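Local atomic coordinates of fatty acid amide hydrolase (Candida albicans, PDB entry 6KVR), a protein that probably hydrolyses amides of monocarboxylic acids, fatty acid amides among them, to the carboxylate and ammonium as a member of the amidase family. Residues A[122-132]-A[159-169]. Numbering follows the deposited sequence.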
loop_
_atom_site.group_PDB
_atom_site.type_symbol
_atom_site.label_atom_id
_atom_site.label_comp_id
_atom_site.label_asym_id
_atom_site.label_seq_id
_atom_site.Cartn_x
_atom_site.Cartn_y
_atom_site.Cartn_z
HETATM N N MSE A 122 20.104 -13.233 -22.006
HETATM C CA MSE A 122 19.848 -14.641 -21.660
HETATM C C MSE A 122 19.058 -15.356 -22.750
HETATM O O MSE A 122 19.116 -16.582 -22.872
HETATM C CB MSE A 122 19.073 -14.788 -20.339
HETATM C CG MSE A 122 19.567 -13.940 -19.201
HETATM SE SE MSE A 122 19.404 -14.817 -17.426
HETATM C CE MSE A 122 20.155 -16.488 -18.058
ATOM N N GLU A 123 18.288 -14.576 -23.507
ATOM C CA GLU A 123 17.462 -15.086 -24.586
ATOM C C GLU A 123 17.444 -14.039 -25.684
ATOM O O GLU A 123 17.321 -12.841 -25.414
ATOM C CB GLU A 123 16.027 -15.398 -24.124
ATOM C CG GLU A 123 15.831 -16.804 -23.541
ATOM C CD GLU A 123 14.360 -17.264 -23.531
ATOM O OE1 GLU A 123 14.103 -18.481 -23.331
ATOM O OE2 GLU A 123 13.465 -16.404 -23.713
ATOM N N LEU A 124 17.587 -14.494 -26.922
ATOM C CA LEU A 124 17.543 -13.626 -28.085
ATOM C C LEU A 124 16.510 -14.181 -29.043
ATOM O O LEU A 124 16.472 -15.390 -29.275
ATOM C CB LEU A 124 18.900 -13.563 -28.768
ATOM C CG LEU A 124 19.843 -12.434 -28.388
ATOM C CD1 LEU A 124 21.182 -12.656 -29.102
ATOM C CD2 LEU A 124 19.213 -11.131 -28.797
ATOM N N PHE A 125 15.652 -13.316 -29.569
ATOM C CA PHE A 125 14.675 -13.780 -30.547
ATOM C C PHE A 125 14.470 -12.658 -31.566
ATOM O O PHE A 125 13.389 -12.060 -31.680
ATOM C CB PHE A 125 13.355 -14.245 -29.918
ATOM C CG PHE A 125 12.918 -13.484 -28.689
ATOM C CD1 PHE A 125 13.446 -13.778 -27.433
ATOM C CD2 PHE A 125 11.916 -12.527 -28.777
ATOM C CE1 PHE A 125 13.000 -13.093 -26.277
ATOM C CE2 PHE A 125 11.463 -11.840 -27.646
ATOM C CZ PHE A 125 12.011 -12.122 -26.390
ATOM N N ILE A 126 15.539 -12.401 -32.339
ATOM C CA ILE A 126 15.536 -11.297 -33.298
ATOM C C ILE A 126 14.498 -11.541 -34.384
ATOM O O ILE A 126 13.824 -10.608 -34.838
ATOM C CB ILE A 126 16.950 -11.107 -33.893
ATOM C CG1 ILE A 126 17.976 -10.821 -32.791
ATOM C CG2 ILE A 126 16.967 -9.990 -34.931
ATOM C CD1 ILE A 126 17.597 -9.675 -31.878
ATOM N N ASP A 127 14.351 -12.801 -34.814
ATOM C CA ASP A 127 13.387 -13.138 -35.860
ATOM C C ASP A 127 11.955 -12.822 -35.426
ATOM O O ASP A 127 11.187 -12.207 -36.183
ATOM C CB ASP A 127 13.534 -14.612 -36.240
ATOM C CG ASP A 127 13.456 -15.541 -35.028
ATOM O OD1 ASP A 127 13.375 -16.785 -35.217
ATOM O OD2 ASP A 127 13.483 -15.032 -33.883
ATOM N N GLU A 128 11.574 -13.227 -34.205
ATOM C CA GLU A 128 10.247 -12.872 -33.714
ATOM C C GLU A 128 10.104 -11.368 -33.592
ATOM O O GLU A 128 9.040 -10.813 -33.880
ATOM C CB GLU A 128 9.978 -13.531 -32.367
ATOM C CG GLU A 128 10.041 -15.045 -32.366
ATOM C CD GLU A 128 9.891 -15.600 -30.962
ATOM O OE1 GLU A 128 9.095 -15.028 -30.189
ATOM O OE2 GLU A 128 10.573 -16.589 -30.625
ATOM N N GLY A 129 11.162 -10.691 -33.144
ATOM C CA GLY A 129 11.130 -9.241 -33.112
ATOM C C GLY A 129 10.836 -8.649 -34.478
ATOM O O GLY A 129 10.001 -7.749 -34.606
ATOM N N LEU A 130 11.493 -9.174 -35.520
ATOM C CA LEU A 130 11.279 -8.668 -36.876
ATOM C C LEU A 130 9.813 -8.794 -37.288
ATOM O O LEU A 130 9.215 -7.844 -37.811
ATOM C CB LEU A 130 12.193 -9.415 -37.860
ATOM C CG LEU A 130 12.085 -8.937 -39.316
ATOM C CD1 LEU A 130 12.252 -7.418 -39.386
ATOM C CD2 LEU A 130 13.065 -9.663 -40.265
ATOM N N LYS A 131 9.215 -9.966 -37.051
ATOM C CA LYS A 131 7.800 -10.170 -37.356
ATOM C C LYS A 131 6.910 -9.187 -36.602
ATOM O O LYS A 131 5.946 -8.660 -37.165
ATOM C CB LYS A 131 7.410 -11.615 -37.039
ATOM C CG LYS A 131 7.721 -12.567 -38.174
ATOM C CD LYS A 131 7.530 -14.006 -37.743
ATOM C CE LYS A 131 8.425 -14.945 -38.535
ATOM N NZ LYS A 131 8.158 -14.853 -39.996
ATOM N N GLN A 132 7.218 -8.919 -35.328
ATOM C CA GLN A 132 6.468 -7.908 -34.583
ATOM C C GLN A 132 6.590 -6.537 -35.233
ATOM O O GLN A 132 5.607 -5.797 -35.336
ATOM C CB GLN A 132 6.962 -7.813 -33.144
ATOM C CG GLN A 132 6.793 -9.029 -32.299
ATOM C CD GLN A 132 7.450 -8.830 -30.948
ATOM O OE1 GLN A 132 7.137 -7.869 -30.236
ATOM N NE2 GLN A 132 8.387 -9.721 -30.598
ATOM N N GLU A 159 14.735 -10.857 -17.579
ATOM C CA GLU A 159 14.283 -12.226 -17.833
ATOM C C GLU A 159 13.193 -12.679 -16.855
ATOM O O GLU A 159 12.252 -13.375 -17.253
ATOM C CB GLU A 159 15.470 -13.199 -17.779
ATOM C CG GLU A 159 15.146 -14.631 -18.263
ATOM C CD GLU A 159 14.433 -15.512 -17.206
ATOM O OE1 GLU A 159 14.403 -15.137 -16.005
ATOM O OE2 GLU A 159 13.890 -16.579 -17.583
ATOM N N GLN A 160 13.315 -12.330 -15.572
ATOM C CA GLN A 160 12.417 -12.900 -14.564
ATOM C C GLN A 160 10.938 -12.572 -14.802
ATOM O O GLN A 160 10.075 -13.221 -14.200
ATOM C CB GLN A 160 12.850 -12.444 -13.161
ATOM C CG GLN A 160 12.762 -10.929 -12.931
ATOM C CD GLN A 160 11.524 -10.550 -12.164
ATOM O OE1 GLN A 160 10.980 -11.363 -11.402
ATOM N NE2 GLN A 160 11.074 -9.306 -12.332
HETATM N N MSE A 161 10.620 -11.612 -15.662
HETATM C CA MSE A 161 9.217 -11.321 -15.960
HETATM C C MSE A 161 8.627 -12.359 -16.901
HETATM O O MSE A 161 9.238 -12.694 -17.916
HETATM C CB MSE A 161 9.059 -9.929 -16.579
HETATM C CG MSE A 161 9.498 -8.802 -15.678
HETATM SE SE MSE A 161 9.318 -7.034 -16.528
HETATM C CE MSE A 161 10.772 -7.234 -17.777
ATOM N N ASN A 162 7.435 -12.849 -16.564
ATOM C CA ASN A 162 6.731 -13.796 -17.425
ATOM C C ASN A 162 6.708 -13.297 -18.861
ATOM O O ASN A 162 6.268 -12.176 -19.134
ATOM C CB ASN A 162 5.279 -14.003 -16.956
ATOM C CG ASN A 162 5.163 -14.960 -15.791
ATOM O OD1 ASN A 162 6.139 -15.604 -15.406
ATOM N ND2 ASN A 162 3.957 -15.071 -15.229
ATOM N N TYR A 163 7.174 -14.134 -19.772
ATOM C CA TYR A 163 7.013 -13.907 -21.199
ATOM C C TYR A 163 6.238 -15.091 -21.754
ATOM O O TYR A 163 6.628 -16.247 -21.537
ATOM C CB TYR A 163 8.368 -13.763 -21.916
ATOM C CG TYR A 163 8.257 -13.147 -23.299
ATOM C CD1 TYR A 163 7.814 -13.898 -24.377
ATOM C CD2 TYR A 163 8.588 -11.808 -23.520
ATOM C CE1 TYR A 163 7.715 -13.344 -25.637
ATOM C CE2 TYR A 163 8.483 -11.238 -24.780
ATOM C CZ TYR A 163 8.051 -12.020 -25.835
ATOM O OH TYR A 163 7.931 -11.478 -27.089
ATOM N N LYS A 164 5.157 -14.799 -22.478
ATOM C CA LYS A 164 4.252 -15.837 -22.955
ATOM C C LYS A 164 4.991 -16.885 -23.778
ATOM O O LYS A 164 5.711 -16.561 -24.725
ATOM C CB LYS A 164 3.139 -15.205 -23.782
ATOM C CG LYS A 164 2.468 -16.148 -24.743
ATOM C CD LYS A 164 1.289 -15.475 -25.421
ATOM C CE LYS A 164 0.576 -16.458 -26.345
ATOM N NZ LYS A 164 -0.839 -16.066 -26.604
ATOM N N ASP A 165 4.825 -18.147 -23.379
ATOM C CA ASP A 165 5.308 -19.314 -24.102
ATOM C C ASP A 165 6.824 -19.395 -24.138
ATOM O O ASP A 165 7.382 -20.020 -25.033
ATOM C CB ASP A 165 4.746 -19.373 -25.522
ATOM C CG ASP A 165 3.243 -19.583 -25.525
ATOM O OD1 ASP A 165 2.763 -20.263 -24.593
ATOM O OD2 ASP A 165 2.548 -19.061 -26.430
ATOM N N LYS A 166 7.507 -18.809 -23.159
ATOM C CA LYS A 166 8.956 -18.910 -23.078
ATOM C C LYS A 166 9.375 -19.224 -21.653
ATOM O O LYS A 166 8.695 -18.848 -20.694
ATOM C CB LYS A 166 9.628 -17.637 -23.557
ATOM C CG LYS A 166 9.770 -17.612 -25.049
ATOM C CD LYS A 166 10.289 -16.288 -25.545
ATOM C CE LYS A 166 10.534 -16.345 -27.052
ATOM N NZ LYS A 166 10.083 -15.041 -27.540
ATOM N N ILE A 167 10.486 -19.959 -21.534
ATOM C CA ILE A 167 11.042 -20.255 -20.224
ATOM C C ILE A 167 11.170 -18.968 -19.440
ATOM O O ILE A 167 11.662 -17.955 -19.955
ATOM C CB ILE A 167 12.414 -20.937 -20.350
ATOM C CG1 ILE A 167 12.290 -22.338 -20.936
ATOM C CG2 ILE A 167 13.101 -20.987 -18.983
ATOM C CD1 ILE A 167 13.656 -22.872 -21.448
ATOM N N THR A 168 10.724 -19.005 -18.184
ATOM C CA THR A 168 10.891 -17.906 -17.245
ATOM C C THR A 168 11.406 -18.503 -15.945
ATOM O O THR A 168 10.651 -19.137 -15.202
ATOM C CB THR A 168 9.581 -17.154 -17.040
ATOM O OG1 THR A 168 9.105 -16.719 -18.312
ATOM C CG2 THR A 168 9.785 -15.936 -16.124
ATOM N N HIS A 169 12.689 -18.313 -15.673
ATOM C CA HIS A 169 13.319 -19.002 -14.568
ATOM C C HIS A 169 13.816 -18.080 -13.471
ATOM O O HIS A 169 14.105 -18.567 -12.371
ATOM C CB HIS A 169 14.485 -19.869 -15.086
ATOM C CG HIS A 169 15.480 -19.113 -15.907
ATOM N ND1 HIS A 169 16.246 -18.092 -15.387
ATOM C CD2 HIS A 169 15.834 -19.225 -17.210
ATOM C CE1 HIS A 169 17.028 -17.604 -16.336
ATOM N NE2 HIS A 169 16.804 -18.282 -17.449
HETATM O O HOH W 1 12.253 -20.387 -24.213
HETATM O O HOH W 2 7.970 -13.023 -29.177
#
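The ring of Phe125 carries the ammonium group of Lys166 over one face. NZ of Lys166 lies 3.3 Å from the centroid of the Phe125 ring and only 8° off its normal, a cation-pi contact. The edge of the same ring points at the face of Tyr163. The two planes stand at 60°, an edge-to-face pair with Phe125 CE2 3.9 Å from Tyr163 CZ. At the other end of the contact, the selenium of Met122, a selenomethionine here, lies in the plane of the His169 ring, at its edge, with SE 3.8 Å from CE1. Glu159 OE2 sits over a face of that imidazole and accepts the backbone N-H of His169, while Gln203 holds OE1. Glu159 directly follows Lys158, predicted to belong to the charge relay system.

Lys166 is extended as far as CE and bends at its last torsion. Its NZ thus meets both the Phe125 ring and a carboxylate. The bond to Glu128 OE1 is a 2.8 Å salt bridge from Lys166 NZ, made on the syn side but 33° out of plane. A water joins Glu128 OE1 to Tyr163 OH. The CD of Lys166 passes 3.7 Å from Glu123 OE2, which is salt-bridged to Arg200. A second water links Glu123 OE1 to the backbone N of Ile167.

Phe125 is the N-cap residue of helix 126-143. The contact joins edge strand 123-124 and the start of this helix to the loop after strand 155-158. Strand 199-201 runs between those two strands, and Met122 and Glu123 form a classic beta bulge opposite its Arg200. Tyr34 of helix 20-40 packs on Met122, Glu123 and Ile167.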